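Local coordinates for acyl-CoA dehydrogenase (Geobacillus kaustophilus, PDB 2PG0), which probably catalyses the FAD-dependent alpha-beta dehydrogenation of acyl chains, as an acyl-CoA dehydrogenase family flavoenzyme, at residues 33-45 and 203-215. Residues are numbered along the deposited sequence; the frame is centred on the assembly and turned at random.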
loop_
_atom_site.group_PDB
_atom_site.type_symbol
_atom_site.label_atom_id
_atom_site.label_comp_id
_atom_site.label_asym_id
_atom_site.label_seq_id
_atom_site.Cartn_x
_atom_site.Cartn_y
_atom_site.Cartn_z
ATOM N N TYR A 33 -4.131 11.475 -33.865
ATOM C CA TYR A 33 -3.158 11.057 -32.848
ATOM C C TYR A 33 -2.603 9.651 -33.084
ATOM O O TYR A 33 -1.392 9.445 -32.992
ATOM C CB TYR A 33 -3.761 11.174 -31.450
ATOM C CG TYR A 33 -2.769 11.021 -30.316
ATOM C CD1 TYR A 33 -2.050 12.122 -29.846
ATOM C CD2 TYR A 33 -2.560 9.781 -29.703
ATOM C CE1 TYR A 33 -1.146 11.992 -28.792
ATOM C CE2 TYR A 33 -1.657 9.644 -28.642
ATOM C CZ TYR A 33 -0.958 10.752 -28.199
ATOM O OH TYR A 33 -0.073 10.634 -27.159
ATOM N N ASN A 34 -3.483 8.699 -33.395
ATOM C CA ASN A 34 -3.070 7.305 -33.616
ATOM C C ASN A 34 -2.099 7.147 -34.791
ATOM O O ASN A 34 -1.159 6.347 -34.725
ATOM C CB ASN A 34 -4.294 6.390 -33.788
ATOM C CG ASN A 34 -5.122 6.255 -32.505
ATOM O OD1 ASN A 34 -4.785 6.818 -31.463
ATOM N ND2 ASN A 34 -6.215 5.500 -32.585
ATOM N N ASP A 35 -2.324 7.926 -35.852
ATOM C CA ASP A 35 -1.415 7.964 -37.006
ATOM C C ASP A 35 -0.039 8.518 -36.639
ATOM O O ASP A 35 0.990 8.032 -37.119
ATOM C CB ASP A 35 -2.015 8.806 -38.132
ATOM C CG ASP A 35 -3.086 8.072 -38.905
ATOM O OD1 ASP A 35 -3.228 6.842 -38.717
ATOM O OD2 ASP A 35 -3.783 8.728 -39.720
ATOM N N TRP A 36 -0.029 9.537 -35.788
ATOM C CA TRP A 36 1.218 10.134 -35.336
ATOM C C TRP A 36 2.052 9.113 -34.564
ATOM O O TRP A 36 3.268 9.038 -34.728
ATOM C CB TRP A 36 0.940 11.325 -34.437
ATOM C CG TRP A 36 0.263 12.483 -35.086
ATOM C CD1 TRP A 36 0.107 12.722 -36.427
ATOM C CD2 TRP A 36 -0.323 13.594 -34.407
ATOM N NE1 TRP A 36 -0.564 13.914 -36.619
ATOM C CE2 TRP A 36 -0.828 14.473 -35.395
ATOM C CE3 TRP A 36 -0.470 13.935 -33.055
ATOM C CZ2 TRP A 36 -1.472 15.670 -35.070
ATOM C CZ3 TRP A 36 -1.109 15.126 -32.734
ATOM C CH2 TRP A 36 -1.602 15.977 -33.738
ATOM N N GLU A 37 1.385 8.329 -33.724
ATOM C CA GLU A 37 2.065 7.285 -32.966
ATOM C C GLU A 37 2.691 6.240 -33.878
ATOM O O GLU A 37 3.823 5.805 -33.648
ATOM C CB GLU A 37 1.109 6.633 -31.982
ATOM C CG GLU A 37 0.716 7.553 -30.865
ATOM C CD GLU A 37 0.145 6.788 -29.719
ATOM O OE1 GLU A 37 -0.934 6.181 -29.901
ATOM O OE2 GLU A 37 0.794 6.774 -28.647
ATOM N N LYS A 38 1.952 5.857 -34.917
ATOM C CA LYS A 38 2.440 4.918 -35.927
ATOM C C LYS A 38 3.692 5.426 -36.633
ATOM O O LYS A 38 4.629 4.662 -36.860
ATOM C CB LYS A 38 1.354 4.646 -36.968
ATOM C CG LYS A 38 0.221 3.771 -36.492
ATOM C CD LYS A 38 -0.785 3.603 -37.617
ATOM C CE LYS A 38 -1.911 2.666 -37.234
ATOM N NZ LYS A 38 -2.825 2.472 -38.399
ATOM N N ARG A 39 3.698 6.713 -36.977
ATOM C CA ARG A 39 4.835 7.340 -37.658
ATOM C C ARG A 39 6.005 7.600 -36.707
ATOM O O ARG A 39 7.151 7.654 -37.144
ATOM C CB ARG A 39 4.417 8.647 -38.345
ATOM C CG ARG A 39 3.313 8.494 -39.395
ATOM C CD ARG A 39 3.851 8.076 -40.755
ATOM N NE ARG A 39 4.467 9.202 -41.459
ATOM C CZ ARG A 39 3.803 10.084 -42.207
ATOM N NH1 ARG A 39 2.485 9.985 -42.358
ATOM N NH2 ARG A 39 4.461 11.074 -42.803
ATOM N N GLY A 40 5.705 7.769 -35.417
ATOM C CA GLY A 40 6.732 8.011 -34.402
ATOM C C GLY A 40 7.068 9.475 -34.188
ATOM O O GLY A 40 8.011 9.812 -33.449
ATOM N N ILE A 41 6.289 10.353 -34.818
ATOM C CA ILE A 41 6.535 11.787 -34.774
ATOM C C ILE A 41 5.256 12.551 -35.140
ATOM O O ILE A 41 4.428 12.057 -35.912
ATOM C CB ILE A 41 7.738 12.184 -35.701
ATOM C CG1 ILE A 41 8.257 13.600 -35.395
ATOM C CG2 ILE A 41 7.393 11.963 -37.184
ATOM C CD1 ILE A 41 9.655 13.890 -35.988
ATOM N N ILE A 42 5.095 13.729 -34.544
ATOM C CA ILE A 42 3.999 14.646 -34.858
ATOM C C ILE A 42 4.499 15.612 -35.947
ATOM O O ILE A 42 5.549 16.231 -35.787
ATOM C CB ILE A 42 3.531 15.430 -33.593
ATOM C CG1 ILE A 42 3.016 14.459 -32.517
ATOM C CG2 ILE A 42 2.457 16.486 -33.957
ATOM C CD1 ILE A 42 2.752 15.107 -31.156
ATOM N N PRO A 43 3.745 15.752 -37.053
ATOM C CA PRO A 43 4.267 16.542 -38.173
ATOM C C PRO A 43 4.500 18.012 -37.811
ATOM O O PRO A 43 3.748 18.589 -37.009
ATOM C CB PRO A 43 3.177 16.405 -39.248
ATOM C CG PRO A 43 1.937 16.024 -38.509
ATOM C CD PRO A 43 2.391 15.232 -37.318
ATOM N N ARG A 44 5.551 18.589 -38.394
ATOM C CA ARG A 44 5.858 20.019 -38.297
ATOM C C ARG A 44 4.658 20.902 -38.610
ATOM O O ARG A 44 4.506 21.976 -38.030
ATOM C CB ARG A 44 6.972 20.397 -39.280
ATOM C CG ARG A 44 8.391 20.147 -38.820
ATOM C CD ARG A 44 8.687 20.835 -37.493
ATOM N NE ARG A 44 9.168 22.216 -37.608
ATOM C CZ ARG A 44 10.434 22.587 -37.404
ATOM N NH1 ARG A 44 11.364 21.687 -37.095
ATOM N NH2 ARG A 44 10.771 23.863 -37.501
ATOM N N SER A 45 3.830 20.457 -39.552
ATOM C CA SER A 45 2.639 21.211 -39.956
ATOM C C SER A 45 1.685 21.454 -38.780
ATOM O O SER A 45 1.022 22.495 -38.728
ATOM C CB SER A 45 1.923 20.520 -41.124
ATOM O OG SER A 45 1.450 19.239 -40.750
ATOM N N ARG A 203 18.884 8.279 -34.245
ATOM C CA ARG A 203 17.577 7.796 -34.686
ATOM C C ARG A 203 16.594 7.927 -33.517
ATOM O O ARG A 203 17.002 7.848 -32.352
ATOM C CB ARG A 203 17.668 6.334 -35.156
ATOM C CG ARG A 203 18.254 5.352 -34.125
ATOM C CD ARG A 203 17.903 3.888 -34.455
ATOM N NE ARG A 203 18.139 2.983 -33.322
ATOM C CZ ARG A 203 18.925 1.903 -33.349
ATOM N NH1 ARG A 203 19.574 1.559 -34.460
ATOM N NH2 ARG A 203 19.057 1.155 -32.256
ATOM N N LYS A 204 15.312 8.140 -33.811
ATOM C CA LYS A 204 14.335 8.274 -32.729
ATOM C C LYS A 204 14.348 7.022 -31.848
ATOM O O LYS A 204 14.402 5.895 -32.344
ATOM C CB LYS A 204 12.924 8.601 -33.237
ATOM C CG LYS A 204 12.365 7.637 -34.262
ATOM C CD LYS A 204 11.074 8.178 -34.905
ATOM C CE LYS A 204 11.366 9.060 -36.115
ATOM N NZ LYS A 204 10.197 9.085 -37.025
ATOM N N LEU A 205 14.336 7.252 -30.539
ATOM C CA LEU A 205 14.408 6.180 -29.551
ATOM C C LEU A 205 13.101 5.409 -29.493
ATOM O O LEU A 205 12.030 6.008 -29.440
ATOM C CB LEU A 205 14.752 6.760 -28.174
ATOM C CG LEU A 205 16.158 7.366 -28.032
ATOM C CD1 LEU A 205 16.269 8.269 -26.806
ATOM C CD2 LEU A 205 17.220 6.278 -28.003
ATOM N N GLU A 206 13.194 4.084 -29.523
ATOM C CA GLU A 206 12.016 3.233 -29.313
ATOM C C GLU A 206 11.715 3.115 -27.816
ATOM O O GLU A 206 12.537 2.614 -27.043
ATOM C CB GLU A 206 12.219 1.842 -29.920
ATOM C CG GLU A 206 12.202 1.810 -31.444
ATOM C CD GLU A 206 12.251 0.390 -32.008
ATOM O OE1 GLU A 206 12.517 -0.567 -31.236
ATOM O OE2 GLU A 206 12.019 0.230 -33.230
ATOM N N LYS A 207 10.527 3.560 -27.422
ATOM C CA LYS A 207 10.152 3.623 -26.004
ATOM C C LYS A 207 8.892 2.797 -25.703
ATOM O O LYS A 207 8.160 2.408 -26.618
ATOM C CB LYS A 207 9.932 5.081 -25.586
ATOM C CG LYS A 207 10.947 6.087 -26.165
ATOM C CD LYS A 207 10.702 7.511 -25.644
ATOM C CE LYS A 207 9.334 8.077 -26.070
ATOM N NZ LYS A 207 9.230 8.202 -27.545
ATOM N N VAL A 208 8.649 2.538 -24.419
ATOM C CA VAL A 208 7.438 1.829 -23.965
ATOM C C VAL A 208 6.171 2.573 -24.399
ATOM O O VAL A 208 5.191 1.953 -24.797
ATOM C CB VAL A 208 7.442 1.640 -22.425
ATOM C CG1 VAL A 208 6.086 1.139 -21.919
ATOM C CG2 VAL A 208 8.571 0.675 -22.021
ATOM N N GLY A 209 6.219 3.899 -24.327
ATOM C CA GLY A 209 5.105 4.757 -24.738
ATOM C C GLY A 209 5.593 6.112 -25.216
ATOM O O GLY A 209 6.751 6.249 -25.617
ATOM N N LEU A 210 4.701 7.109 -25.174
ATOM C CA LEU A 210 4.940 8.421 -25.789
ATOM C C LEU A 210 5.433 8.211 -27.223
ATOM O O LEU A 210 6.376 8.855 -27.676
ATOM C CB LEU A 210 5.938 9.254 -24.954
ATOM C CG LEU A 210 5.405 10.168 -23.839
ATOM C CD1 LEU A 210 4.610 9.394 -22.804
ATOM C CD2 LEU A 210 6.539 10.943 -23.153
ATOM N N HIS A 211 4.765 7.303 -27.928
ATOM C CA HIS A 211 5.222 6.832 -29.234
ATOM C C HIS A 211 5.300 7.924 -30.309
ATOM O O HIS A 211 6.112 7.826 -31.231
ATOM C CB HIS A 211 4.368 5.657 -29.722
ATOM C CG HIS A 211 4.718 4.344 -29.089
ATOM N ND1 HIS A 211 3.931 3.221 -29.227
ATOM C CD2 HIS A 211 5.767 3.974 -28.312
ATOM C CE1 HIS A 211 4.480 2.216 -28.565
ATOM N NE2 HIS A 211 5.594 2.648 -28.000
ATOM N N ALA A 212 4.475 8.962 -30.182
ATOM C CA ALA A 212 4.507 10.076 -31.139
ATOM C C ALA A 212 5.460 11.213 -30.752
ATOM O O ALA A 212 5.593 12.188 -31.489
ATOM C CB ALA A 212 3.084 10.613 -31.404
ATOM N N GLN A 213 6.118 11.094 -29.598
ATOM C CA GLN A 213 7.132 12.065 -29.182
ATOM C C GLN A 213 8.486 11.664 -29.763
ATOM O O GLN A 213 8.924 10.520 -29.594
ATOM C CB GLN A 213 7.219 12.150 -27.655
ATOM C CG GLN A 213 7.259 13.579 -27.102
ATOM C CD GLN A 213 8.320 14.447 -27.762
ATOM O OE1 GLN A 213 9.513 14.140 -27.719
ATOM N NE2 GLN A 213 7.885 15.540 -28.374
ATOM N N ASP A 214 9.140 12.600 -30.453
ATOM C CA ASP A 214 10.420 12.330 -31.121
ATOM C C ASP A 214 11.608 12.473 -30.163
ATOM O O ASP A 214 12.392 13.421 -30.253
ATOM C CB ASP A 214 10.614 13.229 -32.355
ATOM C CG ASP A 214 10.422 14.712 -32.047
ATOM O OD1 ASP A 214 9.361 15.093 -31.509
ATOM O OD2 ASP A 214 11.345 15.502 -32.336
ATOM N N THR A 215 11.736 11.517 -29.256
ATOM C CA THR A 215 12.830 11.508 -28.292
ATOM C C THR A 215 14.079 10.968 -28.965
ATOM O O THR A 215 14.018 9.953 -29.661
ATOM C CB THR A 215 12.507 10.618 -27.077
ATOM O OG1 THR A 215 11.130 10.771 -26.719
ATOM C CG2 THR A 215 13.392 11.004 -25.894
HETATM O O HOH W 1 2.401 5.461 -26.776
HETATM O O HOH W 2 9.220 8.151 -31.489
HETATM O O HOH W 3 6.753 14.578 -32.220
#
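Ala212 presses its methyl group into the C-terminal turn of helix 33-39, where CB lies 3.6 Å from Trp36 C and is flanked by Trp36 CB, Glu37 CG and Ile42 CG1. The helix stops here in a Schellman motif with Gly40 as its C-prime residue; lacking a side chain, Gly40 can take positive phi and leaves room for the Lys204 chain. Gly40 CA meets His211 O at 3.2 Å in a CA-H...O contact, and Ile41 CA meets Ala212 O at 3.4 Å in a second. A water in this tight part joins Ile42 N to Ala212 O and Asp214 OD1, while Asp214 OD2 accepts from the backbone N of Ile165 and of His166. Ile41 directs CG1 anti to its backbone N (chi1 -165°), laying CG1 and CD1 against Asp214, with CD1 3.8 Å from Asp214 CB. An alanine here, without CG1 and CD1, is likely to leave a gap beside Asp214 and His166. The solvent side is looser: a water spans Glu37 OE2 and His211 N, lying over the rim of the His211 ring, whose NE2 donates in the ring plane to Lys207 O. On the same flank Lys204, bent at chi3 (87°), reaches past Gly40 to give a weak hydrogen bond from NZ to Arg39 O, 3.4 Å long. The contact thus joins the N-terminal helical domain to the middle domain's loop between strands 199-201 and 216-220, with helix 354-361 packing against Tyr33, Glu37 and His211, and Gln213 touching FAD-binding Thr162.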